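Local coordinates for glucanase (Clostridium thermocellum, PDB 5GXX), which probably hydrolyses internal beta-1,4-glucosidic bonds of cellulose as a family 9 endoglucanase of the bacterial cellulosome, at residues K170-A175 with L202-W207; T163-A168 with L210-R215; M487-V492 with Y497-I502. The protein carries 1 engineered substitution. All blocks are in the same frame, centred on the assembly; numbering follows the deposited sequence.

Contact 1 (K170-A175 with L202-W207)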
# COMPACT_ATOMS: atom_id res chain seq x y z
N LYS A 170 -4.72 -26.90 -48.82
CA LYS A 170 -3.41 -26.46 -48.33
C LYS A 170 -3.17 -27.06 -46.94
O LYS A 170 -2.14 -27.69 -46.68
CB LYS A 170 -3.32 -24.93 -48.23
CG LYS A 170 -2.94 -24.15 -49.48
CD LYS A 170 -2.77 -22.68 -49.10
CE LYS A 170 -2.66 -21.77 -50.31
NZ LYS A 170 -1.34 -21.91 -50.98
N TYR A 171 -4.17 -26.91 -46.08
CA TYR A 171 -4.04 -27.34 -44.70
C TYR A 171 -4.01 -28.86 -44.56
O TYR A 171 -3.21 -29.40 -43.80
CB TYR A 171 -5.13 -26.72 -43.83
CG TYR A 171 -5.05 -25.21 -43.68
CD1 TYR A 171 -3.90 -24.50 -44.06
CD2 TYR A 171 -6.11 -24.49 -43.16
CE1 TYR A 171 -3.84 -23.12 -43.89
CE2 TYR A 171 -6.04 -23.12 -42.99
CZ TYR A 171 -4.91 -22.43 -43.37
OH TYR A 171 -4.88 -21.07 -43.21
N PHE A 172 -4.82 -29.56 -45.36
CA PHE A 172 -4.81 -31.01 -45.28
C PHE A 172 -3.47 -31.57 -45.71
O PHE A 172 -2.92 -32.46 -45.07
CB PHE A 172 -5.94 -31.66 -46.08
CG PHE A 172 -5.80 -33.16 -46.12
CD1 PHE A 172 -6.18 -33.95 -45.04
CD2 PHE A 172 -5.21 -33.77 -47.21
CE1 PHE A 172 -6.01 -35.32 -45.07
CE2 PHE A 172 -5.04 -35.15 -47.25
CZ PHE A 172 -5.42 -35.93 -46.18
N GLU A 173 -2.92 -31.01 -46.79
CA GLU A 173 -1.63 -31.50 -47.25
C GLU A 173 -0.54 -31.33 -46.18
O GLU A 173 0.30 -32.22 -46.02
CB GLU A 173 -1.25 -30.83 -48.58
CG GLU A 173 -2.07 -31.36 -49.75
CD GLU A 173 -2.10 -30.41 -50.94
OE1 GLU A 173 -1.30 -29.45 -50.98
OE2 GLU A 173 -2.94 -30.62 -51.85
N LEU A 174 -0.56 -30.19 -45.49
CA LEU A 174 0.41 -29.87 -44.45
C LEU A 174 0.21 -30.81 -43.27
O LEU A 174 1.16 -31.36 -42.73
CB LEU A 174 0.29 -28.42 -43.97
CG LEU A 174 1.08 -28.00 -42.73
CD1 LEU A 174 2.57 -28.17 -42.96
CD2 LEU A 174 0.78 -26.57 -42.27
N ALA A 175 -1.04 -30.98 -42.87
CA ALA A 175 -1.32 -31.83 -41.73
C ALA A 175 -0.92 -33.27 -42.00
O ALA A 175 -0.38 -33.95 -41.12
CB ALA A 175 -2.81 -31.75 -41.40
N LEU A 202 -8.68 -38.33 -40.87
CA LEU A 202 -9.90 -38.99 -41.33
C LEU A 202 -11.04 -38.02 -41.64
O LEU A 202 -11.65 -38.08 -42.71
CB LEU A 202 -10.40 -39.99 -40.27
CG LEU A 202 -11.72 -40.70 -40.58
CD1 LEU A 202 -11.65 -41.50 -41.88
CD2 LEU A 202 -12.06 -41.59 -39.39
N TRP A 203 -11.34 -37.16 -40.67
CA TRP A 203 -12.42 -36.18 -40.76
C TRP A 203 -12.17 -35.23 -41.92
O TRP A 203 -13.06 -35.01 -42.74
CB TRP A 203 -12.47 -35.45 -39.41
CG TRP A 203 -13.41 -34.31 -39.15
CD1 TRP A 203 -13.04 -33.05 -38.80
CD2 TRP A 203 -14.85 -34.33 -39.08
NE1 TRP A 203 -14.14 -32.27 -38.54
CE2 TRP A 203 -15.27 -33.03 -38.70
CE3 TRP A 203 -15.82 -35.31 -39.30
CZ2 TRP A 203 -16.61 -32.68 -38.55
CZ3 TRP A 203 -17.16 -34.96 -39.16
CH2 TRP A 203 -17.54 -33.66 -38.78
N ALA A 204 -10.96 -34.71 -42.02
CA ALA A 204 -10.66 -33.76 -43.08
C ALA A 204 -10.69 -34.41 -44.47
O ALA A 204 -11.30 -33.85 -45.40
CB ALA A 204 -9.32 -33.10 -42.82
N SER A 205 -10.06 -35.57 -44.63
CA SER A 205 -10.07 -36.27 -45.92
C SER A 205 -11.49 -36.66 -46.34
O SER A 205 -11.82 -36.59 -47.53
CB SER A 205 -9.10 -37.47 -45.95
OG SER A 205 -9.38 -38.43 -44.94
N THR A 206 -12.33 -37.05 -45.38
CA THR A 206 -13.71 -37.42 -45.67
C THR A 206 -14.47 -36.22 -46.22
O THR A 206 -15.15 -36.33 -47.24
CB THR A 206 -14.41 -37.99 -44.41
OG1 THR A 206 -13.73 -39.19 -44.03
CG2 THR A 206 -15.88 -38.28 -44.65
N TRP A 207 -14.36 -35.08 -45.55
CA TRP A 207 -14.97 -33.85 -46.05
C TRP A 207 -14.41 -33.41 -47.41
O TRP A 207 -15.17 -32.89 -48.23
CB TRP A 207 -14.88 -32.71 -45.02
CG TRP A 207 -15.97 -32.81 -43.98
CD1 TRP A 207 -15.82 -33.03 -42.64
CD2 TRP A 207 -17.38 -32.71 -44.21
NE1 TRP A 207 -17.05 -33.06 -42.02
CE2 TRP A 207 -18.03 -32.88 -42.96
CE3 TRP A 207 -18.17 -32.50 -45.35
CZ2 TRP A 207 -19.42 -32.84 -42.82
CZ3 TRP A 207 -19.56 -32.47 -45.21
CH2 TRP A 207 -20.16 -32.63 -43.94

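Contact 2 (T163-A168 with L210-R215)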
# COMPACT_ATOMS: atom_id res chain seq x y z
N THR A 163 -12.17 -20.37 -52.48
CA THR A 163 -11.06 -19.99 -51.61
C THR A 163 -11.01 -20.96 -50.44
O THR A 163 -9.94 -21.48 -50.10
CB THR A 163 -11.20 -18.53 -51.12
OG1 THR A 163 -11.08 -17.64 -52.24
CG2 THR A 163 -10.13 -18.16 -50.10
N TYR A 164 -12.16 -21.23 -49.83
CA TYR A 164 -12.16 -22.14 -48.69
C TYR A 164 -11.61 -23.51 -49.08
O TYR A 164 -10.86 -24.12 -48.32
CB TYR A 164 -13.54 -22.24 -48.02
CG TYR A 164 -14.05 -20.95 -47.40
CD1 TYR A 164 -13.18 -19.93 -47.01
CD2 TYR A 164 -15.42 -20.75 -47.21
CE1 TYR A 164 -13.66 -18.74 -46.46
CE2 TYR A 164 -15.89 -19.58 -46.68
CZ TYR A 164 -15.02 -18.57 -46.30
OH TYR A 164 -15.53 -17.41 -45.75
N LEU A 165 -11.95 -23.98 -50.28
CA LEU A 165 -11.50 -25.29 -50.76
C LEU A 165 -10.00 -25.29 -51.00
O LEU A 165 -9.31 -26.26 -50.67
CB LEU A 165 -12.26 -25.71 -52.02
CG LEU A 165 -11.81 -27.05 -52.61
CD1 LEU A 165 -11.97 -28.24 -51.65
CD2 LEU A 165 -12.51 -27.32 -53.93
N ARG A 166 -9.49 -24.20 -51.56
CA ARG A 166 -8.06 -24.05 -51.79
C ARG A 166 -7.28 -24.18 -50.48
O ARG A 166 -6.29 -24.92 -50.41
CB ARG A 166 -7.78 -22.71 -52.47
CG ARG A 166 -6.29 -22.40 -52.68
CD ARG A 166 -6.10 -21.05 -53.37
NE ARG A 166 -4.70 -20.63 -53.43
CZ ARG A 166 -3.82 -21.03 -54.36
NH1 ARG A 166 -4.18 -21.90 -55.31
NH2 ARG A 166 -2.57 -20.59 -54.31
N TYR A 167 -7.74 -23.48 -49.44
CA TYR A 167 -7.09 -23.51 -48.13
C TYR A 167 -7.33 -24.83 -47.40
O TYR A 167 -6.45 -25.30 -46.68
CB TYR A 167 -7.46 -22.29 -47.29
CG TYR A 167 -6.70 -21.07 -47.74
CD1 TYR A 167 -7.09 -20.35 -48.87
CD2 TYR A 167 -5.56 -20.65 -47.05
CE1 TYR A 167 -6.36 -19.24 -49.31
CE2 TYR A 167 -4.83 -19.54 -47.48
CZ TYR A 167 -5.24 -18.83 -48.59
OH TYR A 167 -4.52 -17.73 -49.02
N ALA A 168 -8.51 -25.42 -47.57
CA ALA A 168 -8.75 -26.75 -47.03
C ALA A 168 -7.71 -27.74 -47.55
O ALA A 168 -7.18 -28.56 -46.80
CB ALA A 168 -10.13 -27.23 -47.38
N LEU A 210 -16.12 -35.50 -49.91
CA LEU A 210 -17.47 -35.01 -50.12
C LEU A 210 -17.46 -33.68 -50.87
O LEU A 210 -18.43 -33.34 -51.54
CB LEU A 210 -18.23 -34.92 -48.79
CG LEU A 210 -18.58 -36.20 -48.04
CD1 LEU A 210 -19.34 -35.81 -46.76
CD2 LEU A 210 -19.41 -37.15 -48.90
N ALA A 211 -16.37 -32.93 -50.76
CA ALA A 211 -16.25 -31.67 -51.49
C ALA A 211 -15.88 -31.86 -52.97
O ALA A 211 -16.48 -31.21 -53.83
CB ALA A 211 -15.30 -30.69 -50.79
N THR A 212 -14.94 -32.76 -53.24
CA THR A 212 -14.32 -32.90 -54.56
C THR A 212 -14.75 -34.14 -55.35
O THR A 212 -14.65 -34.15 -56.58
CB THR A 212 -12.78 -33.00 -54.46
OG1 THR A 212 -12.43 -34.21 -53.77
CG2 THR A 212 -12.17 -31.79 -53.77
N GLY A 213 -15.19 -35.19 -54.66
CA GLY A 213 -15.47 -36.47 -55.31
C GLY A 213 -14.22 -37.19 -55.78
O GLY A 213 -14.30 -38.21 -56.46
N ASP A 214 -13.07 -36.66 -55.38
CA ASP A 214 -11.76 -37.17 -55.76
C ASP A 214 -11.47 -38.37 -54.89
O ASP A 214 -11.43 -38.28 -53.65
CB ASP A 214 -10.71 -36.07 -55.55
CG ASP A 214 -9.31 -36.46 -55.99
OD1 ASP A 214 -8.99 -37.66 -56.09
OD2 ASP A 214 -8.51 -35.52 -56.23
N ARG A 215 -11.29 -39.51 -55.55
CA ARG A 215 -11.14 -40.77 -54.84
C ARG A 215 -9.84 -40.91 -54.06
O ARG A 215 -9.75 -41.74 -53.16
CB ARG A 215 -11.39 -41.94 -55.77
CG ARG A 215 -12.79 -42.52 -55.61
CD ARG A 215 -12.71 -44.02 -55.76
NE ARG A 215 -11.88 -44.63 -54.72
CZ ARG A 215 -12.36 -45.09 -53.57
NH1 ARG A 215 -13.67 -45.02 -53.33
NH2 ARG A 215 -11.57 -45.64 -52.66

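Contact 3 (M487-V492 with Y497-I502). With CA (calcium ion), chain D.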
# COMPACT_ATOMS: atom_id res chain seq x y z
N MET A 487 -20.19 26.39 -9.13
CA MET A 487 -20.39 27.17 -7.92
C MET A 487 -21.17 28.44 -8.23
O MET A 487 -21.11 28.96 -9.34
CB MET A 487 -19.03 27.60 -7.37
CG MET A 487 -18.09 26.46 -7.09
SD MET A 487 -16.40 27.08 -7.01
CE MET A 487 -15.88 26.98 -8.73
N ASP A 488 -21.85 28.96 -7.21
CA ASP A 488 -22.44 30.29 -7.25
C ASP A 488 -21.56 31.17 -6.36
O ASP A 488 -21.41 30.91 -5.17
CB ASP A 488 -23.88 30.25 -6.74
CG ASP A 488 -24.60 31.58 -6.86
OD1 ASP A 488 -23.93 32.63 -6.88
OD2 ASP A 488 -25.85 31.57 -6.94
N LEU A 489 -20.96 32.20 -6.96
CA LEU A 489 -20.02 33.06 -6.24
C LEU A 489 -20.66 34.38 -5.82
O LEU A 489 -19.94 35.34 -5.51
CB LEU A 489 -18.76 33.30 -7.08
CG LEU A 489 -17.91 32.07 -7.43
CD1 LEU A 489 -16.62 32.52 -8.10
CD2 LEU A 489 -17.60 31.20 -6.23
N THR A 490 -21.99 34.42 -5.76
CA THR A 490 -22.71 35.62 -5.33
C THR A 490 -22.22 36.15 -3.99
O THR A 490 -21.99 37.35 -3.85
CB THR A 490 -24.24 35.41 -5.25
OG1 THR A 490 -24.74 35.10 -6.56
CG2 THR A 490 -24.95 36.67 -4.76
N GLU A 491 -22.06 35.25 -3.01
CA GLU A 491 -21.65 35.64 -1.66
C GLU A 491 -20.21 36.15 -1.58
O GLU A 491 -19.85 36.87 -0.65
CB GLU A 491 -21.85 34.48 -0.67
CG GLU A 491 -20.82 33.36 -0.75
CD GLU A 491 -21.14 32.30 -1.80
OE1 GLU A 491 -22.17 32.41 -2.49
OE2 GLU A 491 -20.34 31.34 -1.90
N VAL A 492 -19.39 35.78 -2.57
CA VAL A 492 -18.01 36.22 -2.64
C VAL A 492 -18.01 37.70 -3.01
O VAL A 492 -17.38 38.52 -2.34
CB VAL A 492 -17.22 35.41 -3.69
CG1 VAL A 492 -15.81 35.94 -3.86
CG2 VAL A 492 -17.20 33.94 -3.31
N TYR A 497 -15.22 40.57 -2.26
CA TYR A 497 -14.10 39.81 -2.81
C TYR A 497 -14.33 39.52 -4.28
O TYR A 497 -15.41 39.81 -4.81
CB TYR A 497 -13.91 38.52 -2.01
CG TYR A 497 -13.36 38.78 -0.62
CD1 TYR A 497 -14.19 39.21 0.40
CD2 TYR A 497 -12.00 38.60 -0.35
CE1 TYR A 497 -13.68 39.46 1.68
CE2 TYR A 497 -11.49 38.84 0.91
CZ TYR A 497 -12.33 39.28 1.92
OH TYR A 497 -11.82 39.51 3.17
N SER A 498 -13.30 39.00 -4.94
CA SER A 498 -13.36 38.69 -6.36
C SER A 498 -12.90 37.27 -6.64
O SER A 498 -12.38 36.58 -5.75
CB SER A 498 -12.53 39.68 -7.17
OG SER A 498 -11.14 39.49 -6.93
N VAL A 499 -13.08 36.82 -7.88
CA VAL A 499 -12.73 35.46 -8.28
C VAL A 499 -11.26 35.14 -8.02
O VAL A 499 -10.93 34.03 -7.61
CB VAL A 499 -13.12 35.18 -9.76
CG1 VAL A 499 -12.57 33.83 -10.22
CG2 VAL A 499 -14.63 35.20 -9.93
N ASP A 500 -10.39 36.13 -8.19
CA ASP A 500 -8.96 35.94 -7.94
C ASP A 500 -8.58 35.80 -6.46
O ASP A 500 -7.42 35.54 -6.15
CB ASP A 500 -8.09 36.96 -8.69
CG ASP A 500 -8.18 38.38 -8.13
OD1 ASP A 500 -8.86 38.62 -7.10
OD2 ASP A 500 -7.55 39.27 -8.73
N ASP A 501 -9.56 35.94 -5.57
CA ASP A 501 -9.35 35.71 -4.14
C ASP A 501 -9.61 34.25 -3.77
O ASP A 501 -9.39 33.84 -2.63
CB ASP A 501 -10.25 36.61 -3.30
CG ASP A 501 -9.85 38.07 -3.38
OD1 ASP A 501 -8.65 38.35 -3.24
OD2 ASP A 501 -10.73 38.93 -3.60
N ILE A 502 -10.10 33.49 -4.74
CA ILE A 502 -10.47 32.09 -4.49
C ILE A 502 -9.38 31.20 -5.05
O ILE A 502 -9.04 31.34 -6.23
CB ILE A 502 -11.82 31.72 -5.15
CG1 ILE A 502 -12.95 32.69 -4.75
CG2 ILE A 502 -12.18 30.25 -4.89
CD1 ILE A 502 -13.12 32.99 -3.25
CA CA D . -21.50 29.77 -3.15
O HOH W 1 -19.25 28.97 -3.19

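Contact 1 (K170-A175 with L202-W207)
Phe172 carries the whole of its segment's share in this contact, bringing the CD1-CE1-CZ part of its ring up to Ala204 and Ser205. The apolar part is easily stated. CD1 of Phe172 lies 3.9 Å from CB of Ala204, while its CE1 is 3.9 Å from CB of Ser205 and its CZ 4.0 Å from the same carbon. The alanine methyl and the serine methylene meet the ring obliquely, so neither a face-on nor an edge-on description fits. With CG placed opposite the backbone N (chi1 172°), the ring is carried across the gap between the helices. Small side chains at 204 and 205 are consistent with the close approach of the backbones, 6.8 Å between CA of Phe172 and CA of Ala204.

No hydrogen bond crosses the contact; the hydroxyls of Ser205 and Thr206 bond to carbonyls of their own helix. Ser205 turns OG to a position between its backbone N and carbonyl carbon (chi1 58°), where it bonds to the carbonyl oxygen of Leu201 while CB is presented to the ring. Thr206, the next residue, does likewise: its OG1 donates to Leu202 O, four residues back, at 2.7 Å, from the opposite face of that carbonyl to Thr206 N, so that two donors grip one oxygen.

The three touching residues are buried, and the contact joins helix 162-178 to helix 198-212 in the mainly helical catalytic domain, an (alpha/alpha)6 barrel in this family. Helix 215-224 closes over the same spot, Tyr224 touching both Phe172 and Ser205, while Tyr171 and Trp203, one from each helix, both pack on helix 142-158.

Contact 2 (T163-A168 with L210-R215)
Leu165 meets Ala211 and Thr212 where helix 198-212 ends beside helix 162-178, a helix-helix edge of the alpha/alpha barrel characteristic of family 9 catalytic domains. One methyl does the touching: CD1 of Leu165 lies 4.1 Å from CG2 of Thr212 and 4.2 Å from CB of Ala211. The leucine and threonine side chains run at a slant to one another. The packing is light, with 86 Å² buried over both segments, and CA of Leu165 and CA of Ala211 remain 8.0 Å apart; no polar bond crosses between the segments.

Side-chain torsions and second-shell contacts position this first shell. In Leu165 the torsion chi1 of 178° holds CG opposite the backbone N, reaching out from its helix toward the other one. The leucine also touches Leu208 of the facing helix and Ser156 of helix 142-158, and Ala211 touches Ile157 of that same helix, so three helices meet here. Thr212 divides its branches: CG2 lies opposite the carbonyl carbon and faces Leu165, whereas OG1 is bonded to the carbonyl oxygen of Leu208 and also accepts a backbone N-H, which fixes the rotation of the side chain and hence the direction of the methyl.

Beyond Thr212 the helix ends, and Gly213, with a positive phi of 71°, is the first residue to leave helical geometry. Asp214 then stands at the N-cap of helix 215-224, with OD1 receiving the backbone N of Asn216. Between helices 198-212 and 215-224 lies an ST turn, in which Asp214 N donates to Thr212 OG1 at 3.0 Å with an N-H...O angle of 158°.

Contact 3 (M487-V492 with Y497-I502)
The backbone closes on itself between Val492 and Tyr497, where Tyr497 N donates to Val492 O at 3.0 Å (N-H...O angle 151°), just as the chain rounds the end of helix 490-494. Val492 supplies most of the side-chain contact. Its CG1, opposite the backbone N, lies 3.7 Å from Tyr497 CB, the two side chains crossing at about a right angle, and meets Ile502 CD1 tip to tip at 4.0 Å. Leu489 adds a second patch, its CD1 set against Val499 CG2 at 3.8 Å, again roughly perpendicular. The 497-502 turn is held from within by Ser498 N, which donates to the anti side of Asp501 OD2.

Within 487-492, Asp488 forms an Asx turn. Its OD1 accepts both Thr490 N and Thr490 OG1, the hydroxyl on the syn lone pair. The same residue offers its main-chain O to a calcium ion at 2.3 Å. Glu491 bends at chi2 to bring both carboxylate oxygens to the metal, unequally: OE2 is 2.3 Å from calcium and OE1 2.8 Å. A water, Asp566 O, Asn569 OD1 and Asp570 OD1 complete the site.

Oxygen ligands throughout, including a bidentate carboxylate and a main-chain carbonyl, are what calcium prefers. Within the cellulose-binding domain, probably of family 3 as in related family 9 enzymes, the ion ties the end of strand 481-488 and the first turn of helix 490-494 to the 566-570 loop, and the negative charge of Glu491 is probably offset by it.

Overall arrangement
Contacts 1 and 2 are two points on one helix pair, 162-178 against 198-212. Their centres lie 9 Å apart, and the pairing of Phe172 with Ala204 but Leu165 with Ala211 shows that the helices run antiparallel. Along the chain, contact 2 encloses contact 1, the latter being buried and the former near the surface. Contact 3 follows in series, in the cellulose-binding domain, with its centre 79 Å from either of the others and on the opposite side of the chain's centre. No atoms of it come within about 57 Å of them. The protein thus combines a mainly helical catalytic domain with a beta-sheet cellulose-binding domain, each packed locally and each holding a calcium ion.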